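Local atomic coordinates of minor capsid protein VP1 (Human bocavirus 3, PDB entry 5US7), a protein that assembles into a 60-subunit T=1 icosahedral parvovirus capsid, probably together with other size variants and with a channel at the five-fold axis. Residues A[48-52]-A[53-57]; A[100-103]-A[104-107]. All coordinates share one frame; numbering follows the deposited sequence.

In the fold
Both contacts are local and lie in series, so neither nests within nor crosses the other. From the N terminus, interaction 1 comes first: strand 47-50 reverses through a turn into strand 54-65, whose far side pairs with strand 466-482. Strand 96-98 of the opposing sheet then leads into interaction 2, where the loop 100-102 runs into a short, weakly bonded helical turn at 103-106 ahead of helix 109-116. The centres are about 15 Å apart, and the two meet directly at Thr57, with CB 3.2 Å from His106 O and CG2 3.5 Å from Phe107 CE1. The edge hairpin of one sheet is thereby packed against the linker between a strand and a helix.

Interaction 1 of 2, residues A[48-52]-A[53-57]; sequences SYFTD and SYVIT
Phe50 and Val55 lie side by side and point the same way: CG1 of Val55 sits over one face of the Phe50 ring, 4.0 Å from its centroid and 20° off the normal, a CH-pi contact. CG1 is anti to the backbone N of Val55 (chi1 175°), which directs it under the ring and toward Ser48, whose OG is 3.6 Å away. This face, shared by Ser48, Phe50, Val55 and Thr57, meets Asp111 and Arg114 of helix 109-116 through Ser48 and Phe50. On the other face Tyr49 CD2 approaches Ile56 CD1 at 4.3 Å, while Tyr54 OH comes to the edge of the Tyr49 ring, 4.1 Å from CE2. Thr51 OG1 stands 3.3 Å above the centre of the Tyr54 ring. Backbone pairing fixes the register, with Tyr49 N to Ile56 O at 2.8 Å and Ile56 N to Tyr49 O at 2.9 Å. At the turn, Thr51 N donates to Tyr54 O over 2.9 Å. Asp52 forms a salt bridge with Arg482 and lies near Asp52 of a second subunit. The strand segments run antiparallel (170°), a type I turn joining them: a beta hairpin that adds an edge strand to the BIDG sheet of the parvovirus jelly roll.

Interaction 2 of 2, residues A[100-103]-A[104-107]; sequences FNQY and SSHF
His106 turns its imidazole back over the preceding loop, and NE2 donates to Phe100 O at 2.7 Å with an N-H...O angle of 158°. The oxygen lies only 12° out of the ring plane and the donor lies in the carbonyl plane, so the bond is nearly coplanar with both groups and helps to set the ring's rotation. The ring reaches that carbonyl because CG is anti to the carbonyl carbon of His106 (chi1 -57°) and swings toward the N-terminal side. Two neighbours lie along the CD2-NE2 side of the ring: Gln102 O approaches its edge 3.0 Å from CD2, and Phe100 CB packs 3.9 Å from NE2. Cys474 and Ile476 of strand 466-482 also touch the imidazole.

Beyond the imidazole the backbone makes one weakly bonded helical turn, 103-106, in the connection between strands C and D of the jelly roll, just before helix 109-116. His106 N bonds to Tyr103 O at 2.9 Å, and Phe107 N makes a weak bond to the same oxygen at 3.0 Å.

The remainder is looser, though it is buried rather than open to solvent. Tyr103 CD1 and Phe107 CE2 are 4.5 Å apart, and CE2 lies near the plane of the tyrosine ring, at its edge; no ring stacking joins them. Phe107 instead finds aromatic partners in Trp112, edge to face, and Trp478. Ser105 OG, hydrogen-bonded to Met178 O, passes Gln102 CB at 4.0 Å.

Interaction 1 of 2, residues A[48-52]-A[53-57]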
ATOM      1  N   SER A  48      -2.307 -93.835   3.683  1.00 39.19           N
ATOM      2  CA  SER A  48      -0.969 -93.277   3.661  1.00 39.19           C
ATOM      3  C   SER A  48      -0.830 -92.310   2.501  1.00 39.19           C
ATOM      4  O   SER A  48      -1.435 -92.486   1.444  1.00 39.19           O
ATOM      5  CB  SER A  48       0.081 -94.372   3.537  1.00 40.11           C
ATOM      6  OG  SER A  48       1.373 -93.809   3.454  1.00 40.11           O
ATOM      7  N   TYR A  49      -0.032 -91.274   2.715  1.00 38.63           N
ATOM      8  CA  TYR A  49       0.190 -90.245   1.712  1.00 38.63           C
ATOM      9  C   TYR A  49       1.687 -90.054   1.536  1.00 38.63           C
ATOM     10  O   TYR A  49       2.366 -89.581   2.450  1.00 38.63           O
ATOM     11  CB  TYR A  49      -0.496 -88.950   2.122  1.00 43.27           C
ATOM     12  CG  TYR A  49      -0.202 -87.809   1.204  1.00 43.27           C
ATOM     13  CD1 TYR A  49      -0.749 -87.762  -0.063  1.00 43.27           C
ATOM     14  CD2 TYR A  49       0.606 -86.764   1.609  1.00 43.27           C
ATOM     15  CE1 TYR A  49      -0.483 -86.719  -0.907  1.00 43.27           C
ATOM     16  CE2 TYR A  49       0.871 -85.712   0.774  1.00 43.27           C
ATOM     17  CZ  TYR A  49       0.326 -85.694  -0.484  1.00 43.27           C
ATOM     18  OH  TYR A  49       0.590 -84.640  -1.325  1.00 43.27           O
ATOM     19  N   PHE A  50       2.194 -90.405   0.361  1.00 39.05           N
ATOM     20  CA  PHE A  50       3.617 -90.375   0.064  1.00 39.05           C
ATOM     21  C   PHE A  50       4.004 -89.104  -0.669  1.00 39.05           C
ATOM     22  O   PHE A  50       3.311 -88.663  -1.585  1.00 39.05           O
ATOM     23  CB  PHE A  50       4.014 -91.573  -0.787  1.00 37.20           C
ATOM     24  CG  PHE A  50       3.997 -92.864  -0.053  1.00 37.20           C
ATOM     25  CD1 PHE A  50       5.137 -93.343   0.539  1.00 37.20           C
ATOM     26  CD2 PHE A  50       2.838 -93.585   0.073  1.00 37.20           C
ATOM     27  CE1 PHE A  50       5.129 -94.524   1.217  1.00 37.20           C
ATOM     28  CE2 PHE A  50       2.827 -94.764   0.753  1.00 37.20           C
ATOM     29  CZ  PHE A  50       3.973 -95.234   1.326  1.00 37.20           C
ATOM     30  N   THR A  51       5.121 -88.520  -0.255  1.00 39.97           N
ATOM     31  CA  THR A  51       5.766 -87.446  -0.993  1.00 39.97           C
ATOM     32  C   THR A  51       7.241 -87.772  -1.121  1.00 39.97           C
ATOM     33  O   THR A  51       7.666 -88.880  -0.786  1.00 39.97           O
ATOM     34  CB  THR A  51       5.588 -86.098  -0.305  1.00 40.72           C
ATOM     35  OG1 THR A  51       6.135 -86.163   1.014  1.00 40.72           O
ATOM     36  CG2 THR A  51       4.134 -85.733  -0.224  1.00 40.72           C
ATOM     37  N   ASP A  52       8.028 -86.826  -1.620  1.00 41.77           N
ATOM     38  CA  ASP A  52       9.462 -87.052  -1.706  1.00 41.77           C
ATOM     39  C   ASP A  52      10.134 -86.892  -0.353  1.00 41.77           C
ATOM     40  O   ASP A  52      10.975 -87.710   0.026  1.00 41.77           O
ATOM     41  CB  ASP A  52      10.078 -86.105  -2.729  1.00 46.29           C
ATOM     42  CG  ASP A  52       9.743 -86.498  -4.148  1.00 46.29           C
ATOM     43  OD1 ASP A  52       9.340 -87.661  -4.358  1.00 46.29           O
ATOM     44  OD2 ASP A  52       9.877 -85.649  -5.053  1.00 46.29           O
ATOM     45  N   SER A  53       9.796 -85.839   0.381  1.00 39.67           N
ATOM     46  CA  SER A  53      10.472 -85.553   1.635  1.00 39.67           C
ATOM     47  C   SER A  53       9.798 -86.150   2.861  1.00 39.67           C
ATOM     48  O   SER A  53      10.425 -86.195   3.920  1.00 39.67           O
ATOM     49  CB  SER A  53      10.597 -84.043   1.823  1.00 41.72           C
ATOM     50  OG  SER A  53       9.319 -83.440   1.914  1.00 41.72           O
ATOM     51  N   TYR A  54       8.555 -86.613   2.763  1.00 38.29           N
ATOM     52  CA  TYR A  54       7.901 -87.159   3.941  1.00 38.29           C
ATOM     53  C   TYR A  54       6.772 -88.085   3.532  1.00 38.29           C
ATOM     54  O   TYR A  54       6.318 -88.079   2.389  1.00 38.29           O
ATOM     55  CB  TYR A  54       7.365 -86.064   4.863  1.00 39.29           C
ATOM     56  CG  TYR A  54       6.275 -85.227   4.263  1.00 39.29           C
ATOM     57  CD1 TYR A  54       4.956 -85.629   4.322  1.00 39.29           C
ATOM     58  CD2 TYR A  54       6.560 -84.017   3.665  1.00 39.29           C
ATOM     59  CE1 TYR A  54       3.958 -84.872   3.780  1.00 39.29           C
ATOM     60  CE2 TYR A  54       5.563 -83.245   3.121  1.00 39.29           C
ATOM     61  CZ  TYR A  54       4.264 -83.679   3.184  1.00 39.29           C
ATOM     62  OH  TYR A  54       3.259 -82.916   2.646  1.00 39.29           O
ATOM     63  N   VAL A  55       6.326 -88.877   4.496  1.00 36.02           N
ATOM     64  CA  VAL A  55       5.194 -89.776   4.345  1.00 36.02           C
ATOM     65  C   VAL A  55       4.290 -89.586   5.548  1.00 36.02           C
ATOM     66  O   VAL A  55       4.770 -89.415   6.671  1.00 36.02           O
ATOM     67  CB  VAL A  55       5.646 -91.243   4.233  1.00 35.03           C
ATOM     68  CG1 VAL A  55       4.461 -92.167   4.198  1.00 35.03           C
ATOM     69  CG2 VAL A  55       6.492 -91.429   3.008  1.00 35.03           C
ATOM     70  N   ILE A  56       2.986 -89.602   5.317  1.00 35.27           N
ATOM     71  CA  ILE A  56       1.998 -89.448   6.372  1.00 35.27           C
ATOM     72  C   ILE A  56       1.144 -90.698   6.393  1.00 35.27           C
ATOM     73  O   ILE A  56       0.431 -90.977   5.426  1.00 35.27           O
ATOM     74  CB  ILE A  56       1.123 -88.211   6.158  1.00 34.68           C
ATOM     75  CG1 ILE A  56       1.970 -86.952   6.185  1.00 34.68           C
ATOM     76  CG2 ILE A  56       0.083 -88.135   7.230  1.00 34.68           C
ATOM     77  CD1 ILE A  56       1.215 -85.743   5.761  1.00 34.68           C
ATOM     78  N   THR A  57       1.207 -91.447   7.483  1.00 35.22           N
ATOM     79  CA  THR A  57       0.351 -92.605   7.675  1.00 35.22           C
ATOM     80  C   THR A  57      -0.724 -92.272   8.693  1.00 35.22           C
ATOM     81  O   THR A  57      -0.421 -91.814   9.795  1.00 35.22           O
ATOM     82  CB  THR A  57       1.144 -93.823   8.134  1.00 35.74           C
ATOM     83  OG1 THR A  57       1.864 -93.501   9.322  1.00 35.74           O
ATOM     84  CG2 THR A  57       2.107 -94.261   7.063  1.00 35.74           C
TER

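Interaction 2 of 2, residues A[100-103]-A[104-107]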
ATOM      1  N   PHE A 100       1.478 -98.045  20.490  1.00 39.48           N
ATOM      2  CA  PHE A 100       1.560 -97.788  19.062  1.00 39.48           C
ATOM      3  C   PHE A 100       2.842 -98.296  18.436  1.00 39.48           C
ATOM      4  O   PHE A 100       3.102 -98.003  17.269  1.00 39.48           O
ATOM      5  CB  PHE A 100       1.419 -96.299  18.779  1.00 38.35           C
ATOM      6  CG  PHE A 100       0.095 -95.748  19.153  1.00 38.35           C
ATOM      7  CD1 PHE A 100      -0.991 -95.929  18.331  1.00 38.35           C
ATOM      8  CD2 PHE A 100      -0.067 -95.040  20.317  1.00 38.35           C
ATOM      9  CE1 PHE A 100      -2.213 -95.425  18.671  1.00 38.35           C
ATOM     10  CE2 PHE A 100      -1.285 -94.531  20.658  1.00 38.35           C
ATOM     11  CZ  PHE A 100      -2.360 -94.724  19.833  1.00 38.35           C
ATOM     12  N   ASN A 101       3.662 -99.028  19.176  1.00 40.10           N
ATOM     13  CA  ASN A 101       5.035 -99.273  18.757  1.00 40.10           C
ATOM     14  C   ASN A 101       5.084-100.557  17.943  1.00 40.10           C
ATOM     15  O   ASN A 101       5.142-101.654  18.494  1.00 40.10           O
ATOM     16  CB  ASN A 101       5.917 -99.361  19.993  1.00 42.58           C
ATOM     17  CG  ASN A 101       7.365 -99.419  19.668  1.00 42.58           C
ATOM     18  OD1 ASN A 101       7.801 -98.885  18.666  1.00 42.58           O
ATOM     19  ND2 ASN A 101       8.135-100.064  20.526  1.00 42.58           N
ATOM     20  N   GLN A 102       5.132-100.395  16.622  1.00 39.54           N
ATOM     21  CA  GLN A 102       5.385-101.435  15.635  1.00 39.54           C
ATOM     22  C   GLN A 102       5.192-100.808  14.264  1.00 39.54           C
ATOM     23  O   GLN A 102       4.453 -99.832  14.140  1.00 39.54           O
ATOM     24  CB  GLN A 102       4.444-102.616  15.820  1.00 42.39           C
ATOM     25  CG  GLN A 102       4.708-103.772  14.919  1.00 42.39           C
ATOM     26  CD  GLN A 102       3.831-104.932  15.252  1.00 42.39           C
ATOM     27  OE1 GLN A 102       3.129-104.914  16.253  1.00 42.39           O
ATOM     28  NE2 GLN A 102       3.835-105.940  14.400  1.00 42.39           N
ATOM     29  N   TYR A 103       5.799-101.363  13.222  1.00 38.26           N
ATOM     30  CA  TYR A 103       5.594-100.784  11.902  1.00 38.26           C
ATOM     31  C   TYR A 103       4.319-101.297  11.263  1.00 38.26           C
ATOM     32  O   TYR A 103       3.590-100.534  10.626  1.00 38.26           O
ATOM     33  CB  TYR A 103       6.785-101.068  11.004  1.00 36.97           C
ATOM     34  CG  TYR A 103       8.044-100.427  11.488  1.00 36.97           C
ATOM     35  CD1 TYR A 103       8.334 -99.113  11.193  1.00 36.97           C
ATOM     36  CD2 TYR A 103       8.950-101.141  12.227  1.00 36.97           C
ATOM     37  CE1 TYR A 103       9.480 -98.535  11.633  1.00 36.97           C
ATOM     38  CE2 TYR A 103      10.092-100.571  12.667  1.00 36.97           C
ATOM     39  CZ  TYR A 103      10.356 -99.274  12.367  1.00 36.97           C
ATOM     40  OH  TYR A 103      11.517 -98.727  12.830  1.00 36.97           O
ATOM     41  N   SER A 104       4.041-102.587  11.419  1.00 39.31           N
ATOM     42  CA  SER A 104       2.877-103.191  10.797  1.00 39.31           C
ATOM     43  C   SER A 104       1.578-102.569  11.262  1.00 39.31           C
ATOM     44  O   SER A 104       0.538-102.813  10.648  1.00 39.31           O
ATOM     45  CB  SER A 104       2.871-104.684  11.074  1.00 41.44           C
ATOM     46  OG  SER A 104       2.775-104.928  12.456  1.00 41.44           O
ATOM     47  N   SER A 105       1.606-101.778  12.324  1.00 37.61           N
ATOM     48  CA  SER A 105       0.410-101.070  12.746  1.00 37.61           C
ATOM     49  C   SER A 105       0.167 -99.841  11.889  1.00 37.61           C
ATOM     50  O   SER A 105      -0.980 -99.506  11.591  1.00 37.61           O
ATOM     51  CB  SER A 105       0.539-100.678  14.212  1.00 39.57           C
ATOM     52  OG  SER A 105       0.656-101.829  15.021  1.00 39.57           O
ATOM     53  N   HIS A 106       1.232 -99.146  11.507  1.00 34.96           N
ATOM     54  CA  HIS A 106       1.132 -97.876  10.810  1.00 34.96           C
ATOM     55  C   HIS A 106       1.238 -97.983   9.301  1.00 34.96           C
ATOM     56  O   HIS A 106       0.945 -97.007   8.610  1.00 34.96           O
ATOM     57  CB  HIS A 106       2.216 -96.947  11.325  1.00 36.80           C
ATOM     58  CG  HIS A 106       2.146 -96.744  12.797  1.00 36.80           C
ATOM     59  ND1 HIS A 106       1.200 -95.940  13.387  1.00 36.80           N
ATOM     60  CD2 HIS A 106       2.850 -97.299  13.805  1.00 36.80           C
ATOM     61  CE1 HIS A 106       1.353 -95.975  14.695  1.00 36.80           C
ATOM     62  NE2 HIS A 106       2.347 -96.794  14.976  1.00 36.80           N
ATOM     63  N   PHE A 107       1.634 -99.126   8.774  1.00 35.56           N
ATOM     64  CA  PHE A 107       1.822 -99.296   7.346  1.00 35.56           C
ATOM     65  C   PHE A 107       1.040-100.503   6.876  1.00 35.56           C
ATOM     66  O   PHE A 107       0.986-101.521   7.567  1.00 35.56           O
ATOM     67  CB  PHE A 107       3.290 -99.481   6.993  1.00 33.04           C
ATOM     68  CG  PHE A 107       4.117 -98.251   7.156  1.00 33.04           C
ATOM     69  CD1 PHE A 107       4.191 -97.324   6.150  1.00 33.04           C
ATOM     70  CD2 PHE A 107       4.830 -98.028   8.306  1.00 33.04           C
ATOM     71  CE1 PHE A 107       4.948 -96.200   6.292  1.00 33.04           C
ATOM     72  CE2 PHE A 107       5.586 -96.902   8.444  1.00 33.04           C
ATOM     73  CZ  PHE A 107       5.643 -95.989   7.438  1.00 33.04           C
TER